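Local structure of CD180 antigen (Mus musculus, 3T6Q) at residues S255-N260 against G279-D284; F267-N272 against E292-L297; N272-F277 against V298-L303. The protein probably cooperates with MD-1 and TLR4 to mediate the innate immune response of B cells to bacterial lipopolysaccharide, leading to NF-kappa-B activation. All coordinates share one frame; numbering follows the deposited sequence. Where two conformers were deposited one is given.

Contact 1 of 3, residues S255-N260 against G279-D284; sequences SVESIN and GLQELD
With chi1 of Ile259 at -177°, CG1 swings opposite the backbone N, and the CG2 methyl, between N and the carbonyl carbon, is pressed onto Leu280 CD1 at 3.4 Å, tighter than ordinary van der Waals contact. The same methyl meets Leu283 CD1 at 3.8 Å; Leu283 runs beside Ile259, whereas Leu280 crosses it at a slant and also touches Val256 CG1. Branched hydrocarbons suit this buried face. On the other face Asn260 and Asp284 lie alongside each other, their planes 32° apart, but Asn260 OD1 bonds to Gln262 N and Asp284 OD1 to Thr286 OG1. The backbones form a parallel ladder. Glu257 O is gripped by two N-H groups, Gln281 N at 2.8 Å and Glu282 N at 3.0 Å, just where the chain turns its corner. Ile259 then reaches both ways, its N to Glu282 O at 3.0 Å and its O to Asp284 N at 2.9 Å. Bent Gln281 rests its CG on the Glu257 carboxylate carbon, and its OE1 bonds to Lys304. Within the leucine-rich-repeat solenoid, these strands of repeats 8 and 9 are flanked by strand 226-231 on one side and strand 305-307 on the other.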
loop_
_atom_site.group_PDB
_atom_site.type_symbol
_atom_site.label_atom_id
_atom_site.label_comp_id
_atom_site.label_asym_id
_atom_site.label_seq_id
_atom_site.Cartn_x
_atom_site.Cartn_y
_atom_site.Cartn_z
ATOM N N SER A 255 34.516 7.794 -0.705
ATOM C CA SER A 255 34.781 9.092 -0.131
ATOM C C SER A 255 33.515 9.513 0.614
ATOM O O SER A 255 32.453 9.544 -0.006
ATOM C CB SER A 255 35.100 10.079 -1.255
ATOM O OG SER A 255 35.453 11.344 -0.721
ATOM N N VAL A 256 33.609 9.804 1.929
ATOM C CA VAL A 256 32.442 10.276 2.704
ATOM C C VAL A 256 32.871 11.408 3.633
ATOM O O VAL A 256 33.887 11.282 4.343
ATOM C CB VAL A 256 31.835 9.137 3.581
ATOM C CG1 VAL A 256 30.550 9.603 4.302
ATOM C CG2 VAL A 256 31.468 7.922 2.720
ATOM N N GLU A 257 32.096 12.488 3.677
ATOM C CA GLU A 257 32.416 13.573 4.604
ATOM C C GLU A 257 31.861 13.300 6.009
ATOM O O GLU A 257 32.558 13.505 6.993
ATOM C CB GLU A 257 31.854 14.899 4.109
ATOM C CG GLU A 257 32.673 16.104 4.527
ATOM C CD GLU A 257 33.844 16.392 3.575
ATOM O OE1 GLU A 257 34.115 17.601 3.333
ATOM O OE2 GLU A 257 34.484 15.428 3.065
ATOM N N SER A 258 30.616 12.820 6.086
ATOM C CA SER A 258 29.904 12.739 7.361
ATOM C C SER A 258 29.104 11.472 7.378
ATOM O O SER A 258 28.424 11.157 6.388
ATOM C CB SER A 258 28.997 13.971 7.543
ATOM O OG SER A 258 28.180 13.851 8.697
ATOM N N ILE A 259 29.166 10.745 8.493
ATOM C CA ILE A 259 28.432 9.483 8.588
ATOM C C ILE A 259 27.692 9.421 9.911
ATOM O O ILE A 259 28.224 9.854 10.970
ATOM C CB ILE A 259 29.337 8.243 8.387
ATOM C CG1 ILE A 259 28.536 6.941 8.412
ATOM C CG2 ILE A 259 30.459 8.201 9.403
ATOM C CD1 ILE A 259 29.351 5.750 7.858
ATOM N N ASN A 260 26.473 8.860 9.862
ATOM C CA ASN A 260 25.679 8.700 11.091
ATOM C C ASN A 260 25.448 7.206 11.262
ATOM O O ASN A 260 25.033 6.511 10.304
ATOM C CB ASN A 260 24.329 9.472 10.941
ATOM C CG ASN A 260 23.495 9.415 12.231
ATOM O OD1 ASN A 260 23.095 8.340 12.658
ATOM N ND2 ASN A 260 23.238 10.546 12.818
ATOM N N GLY A 279 39.141 9.005 6.145
ATOM C CA GLY A 279 38.663 10.210 5.395
ATOM C C GLY A 279 37.530 11.041 6.044
ATOM O O GLY A 279 37.242 12.169 5.620
ATOM N N LEU A 280 36.877 10.501 7.070
ATOM C CA LEU A 280 35.682 11.184 7.632
ATOM C C LEU A 280 35.982 12.498 8.334
ATOM O O LEU A 280 36.969 12.634 9.064
ATOM C CB LEU A 280 34.890 10.295 8.605
ATOM C CG LEU A 280 33.840 9.300 8.072
ATOM C CD1 LEU A 280 32.653 9.981 7.424
ATOM C CD2 LEU A 280 34.452 8.278 7.112
ATOM N N GLN A 281 35.100 13.466 8.105
ATOM C CA GLN A 281 35.152 14.707 8.845
ATOM C C GLN A 281 34.225 14.693 10.059
ATOM O O GLN A 281 34.518 15.352 11.061
ATOM C CB GLN A 281 34.823 15.882 7.922
ATOM C CG GLN A 281 35.789 16.004 6.712
ATOM C CD GLN A 281 37.241 16.143 7.106
ATOM O OE1 GLN A 281 37.643 17.115 7.756
ATOM N NE2 GLN A 281 38.050 15.176 6.696
ATOM N N GLU A 282 33.091 13.989 9.953
ATOM C CA GLU A 282 32.093 14.017 11.019
ATOM C C GLU A 282 31.599 12.610 11.248
ATOM O O GLU A 282 31.328 11.877 10.267
ATOM C CB GLU A 282 30.875 14.845 10.636
ATOM C CG GLU A 282 31.193 16.222 10.117
ATOM C CD GLU A 282 29.948 17.111 10.098
ATOM O OE1 GLU A 282 28.857 16.694 10.646
ATOM O OE2 GLU A 282 30.079 18.216 9.522
ATOM N N LEU A 283 31.505 12.228 12.521
ATOM C CA LEU A 283 31.041 10.879 12.872
ATOM C C LEU A 283 29.992 10.999 13.991
ATOM O O LEU A 283 30.217 11.655 15.033
ATOM C CB LEU A 283 32.212 9.973 13.317
ATOM C CG LEU A 283 31.888 8.666 14.055
ATOM C CD1 LEU A 283 31.172 7.738 13.071
ATOM C CD2 LEU A 283 33.221 8.097 14.499
ATOM N N ASP A 284 28.851 10.378 13.765
ATOM C CA ASP A 284 27.747 10.452 14.754
ATOM C C ASP A 284 27.457 9.068 15.333
ATOM O O ASP A 284 26.953 8.181 14.626
ATOM C CB ASP A 284 26.475 11.019 14.101
ATOM C CG ASP A 284 25.418 11.421 15.136
ATOM O OD1 ASP A 284 25.183 10.639 16.110
ATOM O OD2 ASP A 284 24.867 12.546 14.994
#

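Contact 2 of 3, residues F267-N272 against E292-L297; sequences FNISSN and ELPSGL
Ile269 and Ser271 both meet the pyrrolidine of Pro294, the one ring in this interface, and they do so at neighbouring carbons of its rim. Ile269 CG2 touches Pro294 CD at 3.6 Å, the two side chains crossing at about a right angle, while Pro294 CG packs on Ser271 CA at 3.8 Å. With chi1 of Ile269 at -168°, CG1 is opposite the backbone N; the chain then runs out extended, and its CD1 comes within 4.1 Å of Leu293 CD2 and also packs on the Phe274 ring. Having no N-H, Pro294 offers ring carbons rather than a backbone donor, which suits an apolar contact. These are the loops that lead from the strands of repeats 8 and 9 across the outer side of the leucine-rich-repeat solenoid, where these two turns meet through side chains and water. Glu292 O accepts from two waters: one also binds Ile269 N, the other Asn268 N, so water does here what direct backbone bonds do between strands. At the far end Leu297 CD1 lies on Ser270 O at 3.7 Å, and Leu297 CA makes a CH···O contact of 3.5 Å with Ser271 O. Gly296, with its positive phi of 57°, lets the chain bend just before that point. Ser270 shapes its own loop by an ST turn, its OG accepting from Asn272 N at 2.8 Å, and Ser270 O takes a bond from Thr273 OG1. On the second loop, Asn323 of the following repeat binds both Pro294 O and Leu297 N.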
loop_
_atom_site.group_PDB
_atom_site.type_symbol
_atom_site.label_atom_id
_atom_site.label_comp_id
_atom_site.label_asym_id
_atom_site.label_seq_id
_atom_site.Cartn_x
_atom_site.Cartn_y
_atom_site.Cartn_z
ATOM N N PHE A 267 28.627 -1.058 21.977
ATOM C CA PHE A 267 29.147 -1.571 23.289
ATOM C C PHE A 267 30.327 -2.576 23.205
ATOM O O PHE A 267 30.250 -3.571 22.473
ATOM C CB PHE A 267 27.997 -2.186 24.123
ATOM C CG PHE A 267 28.439 -2.734 25.463
ATOM C CD1 PHE A 267 28.564 -4.118 25.664
ATOM C CD2 PHE A 267 28.742 -1.873 26.527
ATOM C CE1 PHE A 267 28.979 -4.633 26.897
ATOM C CE2 PHE A 267 29.165 -2.384 27.760
ATOM C CZ PHE A 267 29.284 -3.763 27.946
ATOM N N ASN A 268 31.409 -2.331 23.953
ATOM C CA ASN A 268 32.597 -3.242 23.954
ATOM C C ASN A 268 33.277 -3.338 22.580
ATOM O O ASN A 268 33.662 -4.391 22.074
ATOM C CB ASN A 268 32.315 -4.656 24.525
ATOM C CG ASN A 268 33.610 -5.403 24.914
ATOM O OD1 ASN A 268 33.743 -6.612 24.738
ATOM N ND2 ASN A 268 34.563 -4.667 25.424
ATOM N N ILE A 269 33.432 -2.167 22.022
ATOM C CA ILE A 269 34.031 -1.914 20.746
ATOM C C ILE A 269 35.547 -2.297 20.711
ATOM O O ILE A 269 36.289 -2.061 21.666
ATOM C CB ILE A 269 33.777 -0.401 20.522
ATOM C CG1 ILE A 269 34.060 0.055 19.142
ATOM C CG2 ILE A 269 34.599 0.461 21.479
ATOM C CD1 ILE A 269 33.770 1.534 19.037
ATOM N N SER A 270 35.986 -2.886 19.601
ATOM C CA SER A 270 37.399 -3.140 19.342
ATOM C C SER A 270 38.112 -1.809 19.102
ATOM O O SER A 270 37.522 -0.883 18.502
ATOM C CB SER A 270 37.534 -4.042 18.091
ATOM O OG SER A 270 38.841 -3.899 17.537
ATOM N N SER A 271 39.373 -1.705 19.504
ATOM C CA SER A 271 40.184 -0.543 19.145
ATOM C C SER A 271 40.443 -0.402 17.626
ATOM O O SER A 271 40.924 0.650 17.148
ATOM C CB SER A 271 41.502 -0.598 19.897
ATOM O OG SER A 271 42.167 -1.828 19.599
ATOM N N ASN A 272 40.151 -1.463 16.868
ATOM C CA ASN A 272 40.305 -1.438 15.403
ATOM C C ASN A 272 39.013 -1.099 14.651
ATOM O O ASN A 272 38.982 -1.128 13.404
ATOM C CB ASN A 272 40.841 -2.791 14.904
ATOM C CG ASN A 272 41.670 -2.648 13.648
ATOM O OD1 ASN A 272 42.186 -1.561 13.358
ATOM N ND2 ASN A 272 41.814 -3.756 12.896
ATOM N N GLU A 292 32.412 3.232 27.134
ATOM C CA GLU A 292 33.804 3.726 27.111
ATOM C C GLU A 292 34.364 3.492 25.700
ATOM O O GLU A 292 33.821 2.668 24.949
ATOM C CB GLU A 292 34.720 3.005 28.155
ATOM C CG GLU A 292 35.016 1.526 27.893
ATOM C CD GLU A 292 35.950 0.930 28.945
ATOM O OE1 GLU A 292 37.134 0.708 28.647
ATOM O OE2 GLU A 292 35.516 0.712 30.088
ATOM N N LEU A 293 35.457 4.182 25.393
ATOM C CA LEU A 293 36.206 3.970 24.156
ATOM C C LEU A 293 37.645 3.644 24.541
ATOM O O LEU A 293 38.196 4.242 25.446
ATOM C CB LEU A 293 36.147 5.209 23.242
ATOM C CG LEU A 293 34.788 5.636 22.650
ATOM C CD1 LEU A 293 34.926 6.926 21.914
ATOM C CD2 LEU A 293 34.244 4.582 21.670
ATOM N N PRO A 294 38.248 2.659 23.860
ATOM C CA PRO A 294 39.632 2.267 24.147
ATOM C C PRO A 294 40.570 3.363 23.671
ATOM O O PRO A 294 40.197 4.125 22.772
ATOM C CB PRO A 294 39.813 1.006 23.284
ATOM C CG PRO A 294 38.776 1.139 22.210
ATOM C CD PRO A 294 37.600 1.784 22.881
ATOM N N SER A 295 41.758 3.467 24.251
ATOM C CA SER A 295 42.803 4.303 23.662
ATOM C C SER A 295 43.335 3.598 22.373
ATOM O O SER A 295 43.032 2.448 22.154
ATOM C CB SER A 295 43.940 4.521 24.659
ATOM O OG SER A 295 44.424 3.247 25.092
ATOM N N GLY A 296 44.124 4.284 21.550
ATOM C CA GLY A 296 44.607 3.725 20.271
ATOM C C GLY A 296 43.443 3.297 19.380
ATOM O O GLY A 296 43.549 2.294 18.679
ATOM N N LEU A 297 42.319 4.036 19.431
ATOM C CA LEU A 297 41.172 3.801 18.560
ATOM C C LEU A 297 41.525 4.417 17.203
ATOM O O LEU A 297 41.171 5.569 16.939
ATOM C CB LEU A 297 39.893 4.479 19.126
ATOM C CG LEU A 297 38.537 4.239 18.428
ATOM C CD1 LEU A 297 38.119 2.776 18.592
ATOM C CD2 LEU A 297 37.429 5.133 19.000
HETATM O O HOH W 1 31.430 0.474 25.482
HETATM O O HOH W 2 33.676 -0.098 24.444
HETATM O O HOH W 3 44.402 -0.178 21.301
#

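Contact 3 of 3, residues N272-F277 against V298-L303; sequences NTFHCF and VGLSTL. With CU (copper (II) ion), chain J.
Leu300 wedges against Phe274 and Phe277 in the tightly packed part of this contact. Its CD2 reaches Phe277 CB at 3.7 Å, while its CG lies 3.9 Å from Phe274 CB and its CD1 comes obliquely to the Phe274 ring. The two aromatic rings pack on one another: Phe274 CD1 sits over the centre of the Phe277 ring, and Phe277 CD1 lies in plane at the edge of the Phe274 ring. Thr273 CG2 lies over the centre of one face of the Phe274 ring. Large flat side chains suit this buried place, where Leu283 packs on both phenylalanines and on Leu300. Gly299 lets the chains come this close: its bare CA lies against the opposite backbone, with a CH···O contact to Phe274 O at 3.5 Å, and its phi of 102° is easily adopted only by glycine.

Towards the surface the contact loosens. Val298 CG2 merely rests on His275 CB and Asn272 OD1, and a water joins the loops by accepting from Phe274 N at 2.8 Å and donating to Val298 O. With chi1 at 73° the His275 CG lies between the backbone N and the carbonyl carbon, which leads the ring away from 298-303 and toward Asn272 O. Its ND1 gives a nearly straight bond of 2.7 Å to Asn272 O, within the planes of both ring and carbonyl, which fixes the ring's rotation and presents NE2 to the copper ion at 2.0 Å. Glu249 OE2 also binds the metal, and Cys276 forms a disulfide with Cys252 nearby. Two overlapping type I turns carry the histidine over a hydrophobic interior, where Phe274 occupies what is probably the phenylalanine position of the Toll-like-receptor repeat and lines the solenoid core.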
loop_
_atom_site.group_PDB
_atom_site.type_symbol
_atom_site.label_atom_id
_atom_site.label_comp_id
_atom_site.label_asym_id
_atom_site.label_seq_id
_atom_site.Cartn_x
_atom_site.Cartn_y
_atom_site.Cartn_z
ATOM N N ASN A 272 40.151 -1.463 16.868
ATOM C CA ASN A 272 40.305 -1.438 15.403
ATOM C C ASN A 272 39.013 -1.099 14.651
ATOM O O ASN A 272 38.982 -1.128 13.404
ATOM C CB ASN A 272 40.841 -2.791 14.904
ATOM C CG ASN A 272 41.670 -2.648 13.648
ATOM O OD1 ASN A 272 42.186 -1.561 13.358
ATOM N ND2 ASN A 272 41.814 -3.756 12.896
ATOM N N THR A 273 37.954 -0.746 15.388
ATOM C CA THR A 273 36.617 -0.593 14.776
ATOM C C THR A 273 36.586 0.472 13.656
ATOM O O THR A 273 35.919 0.266 12.647
ATOM C CB THR A 273 35.557 -0.223 15.827
ATOM O OG1 THR A 273 35.496 -1.268 16.802
ATOM C CG2 THR A 273 34.151 -0.028 15.178
ATOM N N PHE A 274 37.295 1.593 13.854
ATOM C CA PHE A 274 37.196 2.720 12.926
ATOM C C PHE A 274 38.404 2.884 11.991
ATOM O O PHE A 274 38.591 3.950 11.385
ATOM C CB PHE A 274 36.930 4.021 13.707
ATOM C CG PHE A 274 35.638 3.964 14.509
ATOM C CD1 PHE A 274 34.398 4.051 13.858
ATOM C CD2 PHE A 274 35.669 3.796 15.884
ATOM C CE1 PHE A 274 33.188 3.978 14.583
ATOM C CE2 PHE A 274 34.467 3.742 16.623
ATOM C CZ PHE A 274 33.240 3.817 15.978
ATOM N N HIS A 275 39.189 1.824 11.811
ATOM C CA HIS A 275 40.391 1.976 10.960
ATOM C C HIS A 275 40.097 2.341 9.506
ATOM O O HIS A 275 40.970 2.922 8.882
ATOM C CB HIS A 275 41.310 0.742 11.036
ATOM C CG HIS A 275 40.769 -0.471 10.309
ATOM N ND1 HIS A 275 39.989 -1.403 10.905
ATOM C CD2 HIS A 275 40.909 -0.871 8.977
ATOM C CE1 HIS A 275 39.664 -2.365 10.015
ATOM N NE2 HIS A 275 40.227 -2.036 8.834
ATOM N N CYS A 276 38.890 2.033 8.969
ATOM C CA CYS A 276 38.489 2.532 7.635
ATOM C C CYS A 276 37.900 3.954 7.539
ATOM O O CYS A 276 37.467 4.381 6.439
ATOM C CB CYS A 276 37.572 1.534 6.888
ATOM S SG CYS A 276 38.530 0.174 6.164
ATOM N N PHE A 277 37.921 4.701 8.639
ATOM C CA PHE A 277 37.168 5.961 8.715
ATOM C C PHE A 277 38.099 7.142 8.538
ATOM O O PHE A 277 37.701 8.290 8.771
ATOM C CB PHE A 277 36.426 6.097 10.083
ATOM C CG PHE A 277 35.208 5.199 10.223
ATOM C CD1 PHE A 277 35.319 3.814 10.226
ATOM C CD2 PHE A 277 33.924 5.769 10.371
ATOM C CE1 PHE A 277 34.182 3.011 10.402
ATOM C CE2 PHE A 277 32.786 4.983 10.502
ATOM C CZ PHE A 277 32.904 3.593 10.530
ATOM N N VAL A 298 42.205 3.646 16.343
ATOM C CA VAL A 298 42.818 4.158 15.090
ATOM C C VAL A 298 41.768 4.634 14.049
ATOM O O VAL A 298 40.626 4.117 14.029
ATOM C CB VAL A 298 43.735 3.085 14.426
ATOM C CG1 VAL A 298 44.987 2.849 15.278
ATOM C CG2 VAL A 298 42.962 1.781 14.285
ATOM N N GLY A 299 42.169 5.605 13.210
ATOM C CA GLY A 299 41.405 5.966 12.007
ATOM C C GLY A 299 40.563 7.237 12.146
ATOM O O GLY A 299 39.807 7.601 11.239
ATOM N N LEU A 300 40.707 7.935 13.271
ATOM C CA LEU A 300 39.912 9.126 13.523
ATOM C C LEU A 300 40.826 10.271 13.913
ATOM O O LEU A 300 40.387 11.257 14.473
ATOM C CB LEU A 300 38.889 8.840 14.666
ATOM C CG LEU A 300 37.899 7.706 14.370
ATOM C CD1 LEU A 300 37.042 7.497 15.620
ATOM C CD2 LEU A 300 36.962 8.001 13.181
ATOM N N SER A 301 42.127 10.154 13.623
ATOM C CA SER A 301 43.050 11.197 14.071
ATOM C C SER A 301 42.832 12.577 13.371
ATOM O O SER A 301 43.296 13.620 13.881
ATOM C CB SER A 301 44.497 10.690 13.875
ATOM O OG SER A 301 44.826 10.848 12.510
ATOM N N THR A 302 42.172 12.586 12.206
ATOM C CA THR A 302 41.807 13.847 11.494
ATOM C C THR A 302 40.298 14.160 11.458
ATOM O O THR A 302 39.872 15.118 10.802
ATOM C CB THR A 302 42.435 13.960 10.070
ATOM O OG1 THR A 302 41.785 13.045 9.182
ATOM C CG2 THR A 302 43.969 13.638 10.085
ATOM N N LEU A 303 39.496 13.401 12.226
ATOM C CA LEU A 303 38.083 13.706 12.395
ATOM C C LEU A 303 37.910 15.107 13.000
ATOM O O LEU A 303 38.646 15.459 13.931
ATOM C CB LEU A 303 37.439 12.664 13.367
ATOM C CG LEU A 303 35.918 12.700 13.475
ATOM C CD1 LEU A 303 35.305 12.125 12.206
ATOM C CD2 LEU A 303 35.533 11.933 14.748
HETATM CU CU CU J . 40.137 -3.471 7.383
HETATM O O HOH W 4 39.449 2.288 15.526
#

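All three contacts join repeat 8 to repeat 9, with contact 3 running on into repeat 10, but at different places around the solenoid turn. All are partly buried; contact 1 lies nearest the centre of the chain, contacts 2 and 3 farther out. Contact 1 is the ordered pairing of strands, held by direct backbone hydrogen bonds, whereas contacts 2 and 3 join irregular loops by apolar packing and bridging water. Contacts 1 and 3 share the hydrophobic interior: Leu303 of 298-303 packs on the backbone of 279-284. Contact 2, the most peripheral, meets contact 3 through Leu297, packed on Phe274, and Ser271 O, which lies against Val298 CG2. Contact 3 alone combines a buried aromatic core with a surface metal site.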